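Local coordinates for protein IS607 family transposase IS1535 (Mycobacterium tuberculosis, PDB 6DGB) that probably binds DNA and carries out strand exchange as an IS607-family serine transposase, of which this chain is the C-terminal catalytic domain, at residues 68-73 with 80-85; 5-10 with 48-53; 15-20 with 38-43. One frame throughout, in Å; residues are numbered along the deposited sequence.

Interaction 1 of 3, residues 68-73 with 80-85; sequences EHRDRL and HLEAAL
R70 reaches over to E82 and L73 packs against L81, joining the loop after strand 64-67 to helix 78-86. The CB of R70 leaves the backbone neither toward nor away from that helix. From CG to NE the chain runs extended, and this length carries the guanidinium across to the carboxylate. R70 NE lies 3.7 Å from OE1 of E82, and R70 CZ is about as close to the same oxygen. R70 NH2 makes the salt bridge, 2.8 Å from E82 OE1, in a bent and weak hydrogen bond (128° at the hydrogen). This one nitrogen sits nearly equidistant from both carboxylate oxygens, with E82 OE2 2.9 Å from R70 NH2, and the 62° between the planes keeps the guanidinium from lying side-on to the carboxylate. Nearer the sheet, CD2 of L73 meets CD1 of L81 at 3.7 Å. Within the loop, R72 NE forms a salt bridge with D71 OD2 at 3.1 Å, the oxygen lying in the guanidinium plane. The leucines belong to a buried layer: L73 also rests on I92 of strand 91-94 and on L53 of helix 51-58, L81 touches L57 of that helix and H80 of the second subunit, and R70 lies on V94.

Interaction 2 of 3, residues 5-10 with 48-53; sequences YARVSS and GKRPKL
Y5 and R7 of strand 3-8 point toward R50 and L53 at the start of helix 51-58, so this helix packs on one face of the parallel sheet of the resolvase-type catalytic domain. The strand and the turn after it spell YARVSS, the Y-x-R-V-S pattern familiar from serine recombinases. In the first shell, CD1 of L53 stands over the centre of the Y5 ring, 4.2 Å from the centroid and 10° off the normal, a CH-pi contact, while CB of L53 comes within 3.6 Å of Y5 OH. The tyrosine ring reaches L53 because CG is anti to the backbone N (chi1 179°). R7 and R50 cross at about a right angle, with their guanidinium planes 77° apart. R7 NE and R50 NH2 are 3.5 Å from each other, but both are donors and no bond joins them. What places them is the second shell. R50, at the N-cap position of the helix, bends twice along its chain and gives NH2 to the L73 carbonyl; H80 of the second subunit packs on it. Y5 OH is held by the carboxylate of E41, whose other oxygen takes the backbone N of K52. R7 is gripped further still: G43 O accepts from NH1, D71 O from NH2 and R72 O from NE, with S9 OG at the guanidinium edge, in its plane.

Interaction 3 of 3, residues 15-20 with 38-43; sequences SDLDRQ and VVCEVG
The flat peptide carbonyl of E41 meets L17, whose CD1 comes to 3.9 Å from E41 O. The contact belongs to a beta-alpha-beta crossover, strand 3-8 to helix 14-30 to strand 37-42, in which the helix lies over the sheet and presses L17 against the edge strand of this chain's sheet. A second flat group is the Q20 amide: Q20 NE2 bonds weakly to D16 O one turn back (3.1 Å, 137°), and its OE1 takes the backbone N of R7, which fixes the turn of the amide and ties the helix to the first strand of the crossover. L17 is buried and also rests on A6 and V8 of the neighbouring strand, bridging two strands, while V21 of the next helical turn packs on C40. The side chain of E41 starts away from the helix, and its carboxylate takes the hydroxyl of Y5 and the backbone N of K52 on the side of helix 51-58. On the helix side, the cysteine's SG lies beside its backbone N (chi1 -65°), which brings C40 SG to 4.0 Å from L17 CG, while C40 CB meets L17 CD2 at 3.6 Å.

Overall arrangement
From the N terminus the chain runs through strand 3-8 into helix 14-30 and then strand 37-42; interaction 3 closes this first crossover. Interaction 2 closes the wider loop around it, bringing helix 51-58 back to strand 3-8, so interaction 3 lies within its span. Interaction 1 comes later in the chain as a short loop of its own, after strand 64-67, and crosses neither. The three are nonetheless linked in space: the loop of interaction 1 is bonded through its backbone to the arginines of interaction 2, E68 forms a salt bridge with R19, and strand 3-8 pairs with strand 37-42. Interactions 1 and 2 also touch the second subunit, whereas interaction 3 does not.

Interaction 1 of 3, residues 68-73 with 80-85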
loop_
_atom_site.group_PDB
_atom_site.type_symbol
_atom_site.label_atom_id
_atom_site.label_comp_id
_atom_site.label_asym_id
_atom_site.label_seq_id
_atom_site.Cartn_x
_atom_site.Cartn_y
_atom_site.Cartn_z
ATOM N N GLU A 68 -12.886 -10.063 -3.817
ATOM C CA GLU A 68 -12.908 -11.477 -3.456
ATOM C C GLU A 68 -12.023 -11.677 -2.236
ATOM O O GLU A 68 -12.509 -12.158 -1.216
ATOM C CB GLU A 68 -12.496 -12.379 -4.617
ATOM C CG GLU A 68 -12.631 -13.853 -4.274
ATOM C CD GLU A 68 -12.148 -14.846 -5.311
ATOM O OE1 GLU A 68 -11.030 -14.660 -5.846
ATOM O OE2 GLU A 68 -12.846 -15.866 -5.518
ATOM N N HIS A 69 -10.747 -11.272 -2.324
ATOM C CA HIS A 69 -9.816 -11.329 -1.210
ATOM C C HIS A 69 -9.339 -9.907 -1.070
ATOM O O HIS A 69 -9.483 -9.124 -2.020
ATOM C CB HIS A 69 -8.607 -12.248 -1.506
ATOM C CG HIS A 69 -8.902 -13.698 -1.800
ATOM N ND1 HIS A 69 -10.015 -14.352 -1.273
ATOM C CD2 HIS A 69 -8.192 -14.587 -2.541
ATOM C CE1 HIS A 69 -9.959 -15.595 -1.733
ATOM N NE2 HIS A 69 -8.887 -15.783 -2.506
ATOM N N ARG A 70 -8.760 -9.568 0.110
ATOM C CA ARG A 70 -8.183 -8.253 0.443
ATOM C C ARG A 70 -7.079 -7.848 -0.541
ATOM O O ARG A 70 -7.095 -6.717 -1.025
ATOM C CB ARG A 70 -7.604 -8.270 1.867
ATOM C CG ARG A 70 -8.304 -7.333 2.844
ATOM C CD ARG A 70 -7.777 -7.465 4.268
ATOM N NE ARG A 70 -8.358 -6.458 5.163
ATOM C CZ ARG A 70 -9.581 -6.530 5.684
ATOM N NH1 ARG A 70 -10.376 -7.551 5.393
ATOM N NH2 ARG A 70 -10.021 -5.574 6.489
ATOM N N ASP A 71 -6.149 -8.786 -0.871
ATOM C CA ASP A 71 -4.998 -8.571 -1.758
ATOM C C ASP A 71 -5.344 -8.134 -3.186
ATOM O O ASP A 71 -4.445 -7.703 -3.916
ATOM C CB ASP A 71 -4.076 -9.798 -1.787
ATOM C CG ASP A 71 -4.765 -11.079 -2.196
ATOM O OD1 ASP A 71 -5.263 -11.798 -1.295
ATOM O OD2 ASP A 71 -4.779 -11.384 -3.415
ATOM N N ARG A 72 -6.621 -8.249 -3.598
ATOM C CA ARG A 72 -7.038 -7.850 -4.946
ATOM C C ARG A 72 -7.175 -6.338 -5.020
ATOM O O ARG A 72 -6.958 -5.743 -6.080
ATOM C CB ARG A 72 -8.315 -8.577 -5.393
ATOM C CG ARG A 72 -8.193 -10.086 -5.419
ATOM C CD ARG A 72 -7.370 -10.610 -6.574
ATOM N NE ARG A 72 -5.956 -10.758 -6.210
ATOM C CZ ARG A 72 -4.946 -10.737 -7.079
ATOM N NH1 ARG A 72 -5.178 -10.566 -8.376
ATOM N NH2 ARG A 72 -3.695 -10.880 -6.658
ATOM N N LEU A 73 -7.516 -5.718 -3.883
ATOM C CA LEU A 73 -7.641 -4.278 -3.796
ATOM C C LEU A 73 -6.246 -3.691 -3.674
ATOM O O LEU A 73 -6.005 -2.638 -4.232
ATOM C CB LEU A 73 -8.503 -3.866 -2.595
ATOM C CG LEU A 73 -9.136 -2.491 -2.729
ATOM C CD1 LEU A 73 -10.486 -2.581 -3.377
ATOM C CD2 LEU A 73 -9.287 -1.849 -1.410
ATOM N N HIS A 80 -5.247 1.151 5.692
ATOM C CA HIS A 80 -5.189 2.615 5.579
ATOM C C HIS A 80 -6.258 3.160 4.652
ATOM O O HIS A 80 -6.831 4.210 4.939
ATOM C CB HIS A 80 -3.779 3.096 5.191
ATOM C CG HIS A 80 -2.719 2.663 6.162
ATOM N ND1 HIS A 80 -2.800 2.982 7.512
ATOM C CD2 HIS A 80 -1.612 1.910 5.957
ATOM C CE1 HIS A 80 -1.740 2.425 8.076
ATOM N NE2 HIS A 80 -1.007 1.751 7.183
ATOM N N LEU A 81 -6.546 2.433 3.540
ATOM C CA LEU A 81 -7.618 2.771 2.602
ATOM C C LEU A 81 -8.949 2.702 3.347
ATOM O O LEU A 81 -9.739 3.642 3.240
ATOM C CB LEU A 81 -7.667 1.797 1.425
ATOM C CG LEU A 81 -6.760 2.075 0.236
ATOM C CD1 LEU A 81 -6.959 1.018 -0.834
ATOM C CD2 LEU A 81 -7.025 3.443 -0.356
ATOM N N GLU A 82 -9.168 1.610 4.143
ATOM C CA GLU A 82 -10.370 1.380 4.965
ATOM C C GLU A 82 -10.551 2.512 5.951
ATOM O O GLU A 82 -11.682 2.990 6.106
ATOM C CB GLU A 82 -10.318 0.033 5.717
ATOM C CG GLU A 82 -10.596 -1.187 4.860
ATOM C CD GLU A 82 -10.455 -2.505 5.592
ATOM O OE1 GLU A 82 -9.306 -2.975 5.752
ATOM O OE2 GLU A 82 -11.495 -3.084 5.982
ATOM N N ALA A 83 -9.432 2.966 6.573
ATOM C CA ALA A 83 -9.421 4.076 7.513
ATOM C C ALA A 83 -9.837 5.374 6.834
ATOM O O ALA A 83 -10.727 6.046 7.331
ATOM C CB ALA A 83 -8.047 4.224 8.145
ATOM N N ALA A 84 -9.240 5.705 5.684
ATOM C CA ALA A 84 -9.589 6.910 4.923
ATOM C C ALA A 84 -11.079 6.891 4.498
ATOM O O ALA A 84 -11.765 7.901 4.661
ATOM C CB ALA A 84 -8.693 7.024 3.697
ATOM N N LEU A 85 -11.571 5.731 4.002
ATOM C CA LEU A 85 -12.951 5.533 3.524
ATOM C C LEU A 85 -13.981 5.618 4.654
ATOM O O LEU A 85 -15.055 6.203 4.468
ATOM C CB LEU A 85 -13.102 4.192 2.762
ATOM C CG LEU A 85 -12.450 4.142 1.406
ATOM C CD1 LEU A 85 -12.395 2.750 0.881
ATOM C CD2 LEU A 85 -13.134 5.055 0.433
#

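Interaction 2 of 3, residues 5-10 with 48-53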
loop_
_atom_site.group_PDB
_atom_site.type_symbol
_atom_site.label_atom_id
_atom_site.label_comp_id
_atom_site.label_asym_id
_atom_site.label_seq_id
_atom_site.Cartn_x
_atom_site.Cartn_y
_atom_site.Cartn_z
ATOM N N TYR A 5 -15.490 -5.403 -7.576
ATOM C CA TYR A 5 -14.177 -5.164 -8.166
ATOM C C TYR A 5 -13.290 -6.428 -8.211
ATOM O O TYR A 5 -13.087 -7.095 -7.200
ATOM C CB TYR A 5 -13.502 -3.988 -7.442
ATOM C CG TYR A 5 -12.118 -3.652 -7.946
ATOM C CD1 TYR A 5 -11.933 -2.754 -8.996
ATOM C CD2 TYR A 5 -10.986 -4.189 -7.340
ATOM C CE1 TYR A 5 -10.659 -2.439 -9.463
ATOM C CE2 TYR A 5 -9.704 -3.869 -7.789
ATOM C CZ TYR A 5 -9.545 -2.989 -8.847
ATOM O OH TYR A 5 -8.275 -2.680 -9.271
ATOM N N ALA A 6 -12.771 -6.737 -9.413
ATOM C CA ALA A 6 -11.905 -7.880 -9.744
ATOM C C ALA A 6 -10.580 -7.389 -10.296
ATOM O O ALA A 6 -10.559 -6.483 -11.129
ATOM C CB ALA A 6 -12.586 -8.766 -10.780
ATOM N N ARG A 7 -9.476 -7.979 -9.829
ATOM C CA ARG A 7 -8.131 -7.639 -10.310
ATOM C C ARG A 7 -7.281 -8.869 -10.604
ATOM O O ARG A 7 -7.412 -9.907 -9.954
ATOM C CB ARG A 7 -7.373 -6.647 -9.385
ATOM C CG ARG A 7 -6.154 -5.985 -10.064
ATOM C CD ARG A 7 -5.167 -5.327 -9.125
ATOM N NE ARG A 7 -4.908 -6.097 -7.910
ATOM C CZ ARG A 7 -3.968 -7.028 -7.778
ATOM N NH1 ARG A 7 -3.151 -7.306 -8.789
ATOM N NH2 ARG A 7 -3.829 -7.679 -6.630
ATOM N N VAL A 8 -6.397 -8.712 -11.592
ATOM C CA VAL A 8 -5.409 -9.683 -12.032
ATOM C C VAL A 8 -4.092 -8.925 -12.445
ATOM O O VAL A 8 -4.158 -7.783 -12.916
ATOM C CB VAL A 8 -6.070 -10.602 -13.089
ATOM C CG1 VAL A 8 -5.291 -10.696 -14.391
ATOM C CG2 VAL A 8 -6.379 -11.973 -12.503
ATOM N N SER A 9 -2.912 -9.526 -12.173
ATOM C CA SER A 9 -1.592 -8.920 -12.453
ATOM C C SER A 9 -1.219 -8.831 -13.935
ATOM O O SER A 9 -0.821 -7.758 -14.403
ATOM C CB SER A 9 -0.482 -9.645 -11.694
ATOM O OG SER A 9 -0.474 -9.295 -10.321
ATOM N N SER A 10 -1.294 -9.966 -14.650
ATOM C CA SER A 10 -0.938 -10.070 -16.063
ATOM C C SER A 10 -2.129 -10.532 -16.867
ATOM O O SER A 10 -2.924 -11.325 -16.356
ATOM C CB SER A 10 0.211 -11.061 -16.246
ATOM O OG SER A 10 0.342 -11.505 -17.588
ATOM N N GLY A 48 2.271 0.051 -9.209
ATOM C CA GLY A 48 1.844 0.520 -10.517
ATOM C C GLY A 48 0.387 0.940 -10.599
ATOM O O GLY A 48 -0.489 0.331 -9.955
ATOM N N LYS A 49 0.132 1.981 -11.445
ATOM C CA LYS A 49 -1.164 2.632 -11.725
ATOM C C LYS A 49 -2.339 1.683 -12.045
ATOM O O LYS A 49 -2.192 0.695 -12.773
ATOM C CB LYS A 49 -1.043 3.680 -12.843
ATOM N N ARG A 50 -3.508 2.027 -11.490
ATOM C CA ARG A 50 -4.771 1.327 -11.637
ATOM C C ARG A 50 -5.857 2.375 -11.666
ATOM O O ARG A 50 -6.369 2.785 -10.618
ATOM C CB ARG A 50 -4.965 0.321 -10.514
ATOM C CG ARG A 50 -4.437 -1.027 -10.928
ATOM C CD ARG A 50 -3.644 -1.656 -9.840
ATOM N NE ARG A 50 -4.532 -2.274 -8.860
ATOM C CZ ARG A 50 -4.385 -2.208 -7.539
ATOM N NH1 ARG A 50 -3.367 -1.533 -7.004
ATOM N NH2 ARG A 50 -5.249 -2.819 -6.744
ATOM N N PRO A 51 -6.141 2.884 -12.884
ATOM C CA PRO A 51 -7.107 3.993 -13.025
ATOM C C PRO A 51 -8.557 3.647 -12.752
ATOM O O PRO A 51 -9.338 4.558 -12.486
ATOM C CB PRO A 51 -6.898 4.461 -14.462
ATOM C CG PRO A 51 -6.395 3.239 -15.167
ATOM C CD PRO A 51 -5.538 2.521 -14.182
ATOM N N LYS A 52 -8.915 2.347 -12.855
ATOM C CA LYS A 52 -10.265 1.849 -12.585
ATOM C C LYS A 52 -10.543 1.947 -11.072
ATOM O O LYS A 52 -11.612 2.436 -10.696
ATOM C CB LYS A 52 -10.440 0.415 -13.080
ATOM C CG LYS A 52 -10.351 0.285 -14.596
ATOM C CD LYS A 52 -11.125 -0.924 -15.108
ATOM C CE LYS A 52 -11.306 -0.933 -16.607
ATOM N NZ LYS A 52 -12.386 -1.877 -17.030
ATOM N N LEU A 53 -9.550 1.551 -10.214
ATOM C CA LEU A 53 -9.644 1.624 -8.750
ATOM C C LEU A 53 -9.531 3.065 -8.255
ATOM O O LEU A 53 -10.152 3.423 -7.248
ATOM C CB LEU A 53 -8.622 0.708 -8.047
ATOM C CG LEU A 53 -8.695 0.624 -6.511
ATOM C CD1 LEU A 53 -10.038 0.099 -6.018
ATOM C CD2 LEU A 53 -7.619 -0.241 -5.988
#

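Interaction 3 of 3, residues 15-20 with 38-43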
loop_
_atom_site.group_PDB
_atom_site.type_symbol
_atom_site.label_atom_id
_atom_site.label_comp_id
_atom_site.label_asym_id
_atom_site.label_seq_id
_atom_site.Cartn_x
_atom_site.Cartn_y
_atom_site.Cartn_z
ATOM N N SER A 15 -8.437 -15.822 -16.637
ATOM C CA SER A 15 -9.398 -16.823 -16.161
ATOM C C SER A 15 -9.736 -16.605 -14.660
ATOM O O SER A 15 -10.862 -16.881 -14.249
ATOM C CB SER A 15 -8.928 -18.250 -16.456
ATOM O OG SER A 15 -7.575 -18.502 -16.113
ATOM N N ASP A 16 -8.778 -16.053 -13.857
ATOM C CA ASP A 16 -8.982 -15.734 -12.429
ATOM C C ASP A 16 -9.956 -14.561 -12.281
ATOM O O ASP A 16 -10.656 -14.475 -11.277
ATOM C CB ASP A 16 -7.657 -15.487 -11.690
ATOM N N LEU A 17 -10.054 -13.708 -13.318
ATOM C CA LEU A 17 -11.005 -12.607 -13.395
ATOM C C LEU A 17 -12.420 -13.201 -13.535
ATOM O O LEU A 17 -13.367 -12.635 -12.994
ATOM C CB LEU A 17 -10.663 -11.677 -14.580
ATOM C CG LEU A 17 -10.637 -10.145 -14.326
ATOM C CD1 LEU A 17 -9.740 -9.756 -13.150
ATOM C CD2 LEU A 17 -10.080 -9.414 -15.530
ATOM N N ASP A 18 -12.557 -14.373 -14.187
ATOM C CA ASP A 18 -13.859 -15.026 -14.310
ATOM C C ASP A 18 -14.261 -15.652 -12.981
ATOM O O ASP A 18 -15.399 -15.499 -12.569
ATOM C CB ASP A 18 -13.898 -16.042 -15.474
ATOM C CG ASP A 18 -13.461 -15.502 -16.839
ATOM O OD1 ASP A 18 -13.162 -14.274 -16.938
ATOM O OD2 ASP A 18 -13.321 -16.313 -17.781
ATOM N N ARG A 19 -13.324 -16.293 -12.285
ATOM C CA ARG A 19 -13.557 -16.887 -10.967
ATOM C C ARG A 19 -13.964 -15.802 -9.922
ATOM O O ARG A 19 -14.786 -16.075 -9.041
ATOM C CB ARG A 19 -12.305 -17.657 -10.522
ATOM C CG ARG A 19 -12.446 -18.446 -9.212
ATOM C CD ARG A 19 -11.094 -18.933 -8.709
ATOM N NE ARG A 19 -10.131 -17.832 -8.606
ATOM C CZ ARG A 19 -9.943 -17.100 -7.517
ATOM N NH1 ARG A 19 -10.617 -17.368 -6.406
ATOM N NH2 ARG A 19 -9.063 -16.109 -7.523
ATOM N N GLN A 20 -13.403 -14.571 -10.063
ATOM C CA GLN A 20 -13.694 -13.402 -9.236
ATOM C C GLN A 20 -15.090 -12.833 -9.525
ATOM O O GLN A 20 -15.893 -12.740 -8.607
ATOM C CB GLN A 20 -12.604 -12.339 -9.413
ATOM C CG GLN A 20 -11.372 -12.644 -8.580
ATOM C CD GLN A 20 -10.195 -11.779 -8.922
ATOM O OE1 GLN A 20 -10.118 -10.611 -8.542
ATOM N NE2 GLN A 20 -9.220 -12.361 -9.591
ATOM N N VAL A 38 -19.628 -3.947 -12.225
ATOM C CA VAL A 38 -18.780 -5.133 -12.066
ATOM C C VAL A 38 -17.443 -4.798 -12.813
ATOM O O VAL A 38 -17.367 -4.867 -14.041
ATOM C CB VAL A 38 -19.409 -6.505 -12.340
ATOM C CG1 VAL A 38 -19.970 -6.618 -13.751
ATOM C CG2 VAL A 38 -18.431 -7.631 -12.019
ATOM N N VAL A 39 -16.443 -4.310 -12.043
ATOM C CA VAL A 39 -15.189 -3.759 -12.559
ATOM C C VAL A 39 -14.054 -4.760 -12.582
ATOM O O VAL A 39 -13.635 -5.231 -11.530
ATOM C CB VAL A 39 -14.769 -2.459 -11.805
ATOM C CG1 VAL A 39 -13.450 -1.909 -12.341
ATOM C CG2 VAL A 39 -15.867 -1.401 -11.849
ATOM N N CYS A 40 -13.498 -5.014 -13.773
ATOM C CA CYS A 40 -12.378 -5.922 -13.974
ATOM C C CYS A 40 -11.179 -5.096 -14.338
ATOM O O CYS A 40 -11.258 -4.297 -15.272
ATOM C CB CYS A 40 -12.703 -6.935 -15.064
ATOM S SG CYS A 40 -14.062 -8.060 -14.654
ATOM N N GLU A 41 -10.065 -5.295 -13.643
ATOM C CA GLU A 41 -8.851 -4.553 -13.902
ATOM C C GLU A 41 -7.655 -5.494 -14.042
ATOM O O GLU A 41 -7.599 -6.526 -13.374
ATOM C CB GLU A 41 -8.644 -3.574 -12.722
ATOM C CG GLU A 41 -7.357 -2.744 -12.708
ATOM C CD GLU A 41 -7.537 -1.270 -12.381
ATOM O OE1 GLU A 41 -7.938 -0.957 -11.237
ATOM O OE2 GLU A 41 -7.239 -0.424 -13.255
ATOM N N VAL A 42 -6.686 -5.116 -14.904
ATOM C CA VAL A 42 -5.377 -5.779 -15.081
ATOM C C VAL A 42 -4.336 -4.738 -14.605
ATOM O O VAL A 42 -4.307 -3.600 -15.099
ATOM C CB VAL A 42 -5.087 -6.301 -16.517
ATOM C CG1 VAL A 42 -4.026 -7.405 -16.493
ATOM C CG2 VAL A 42 -6.357 -6.800 -17.197
ATOM N N GLY A 43 -3.575 -5.090 -13.586
ATOM C CA GLY A 43 -2.632 -4.149 -12.998
ATOM C C GLY A 43 -1.923 -4.682 -11.776
ATOM O O GLY A 43 -2.248 -5.770 -11.292
#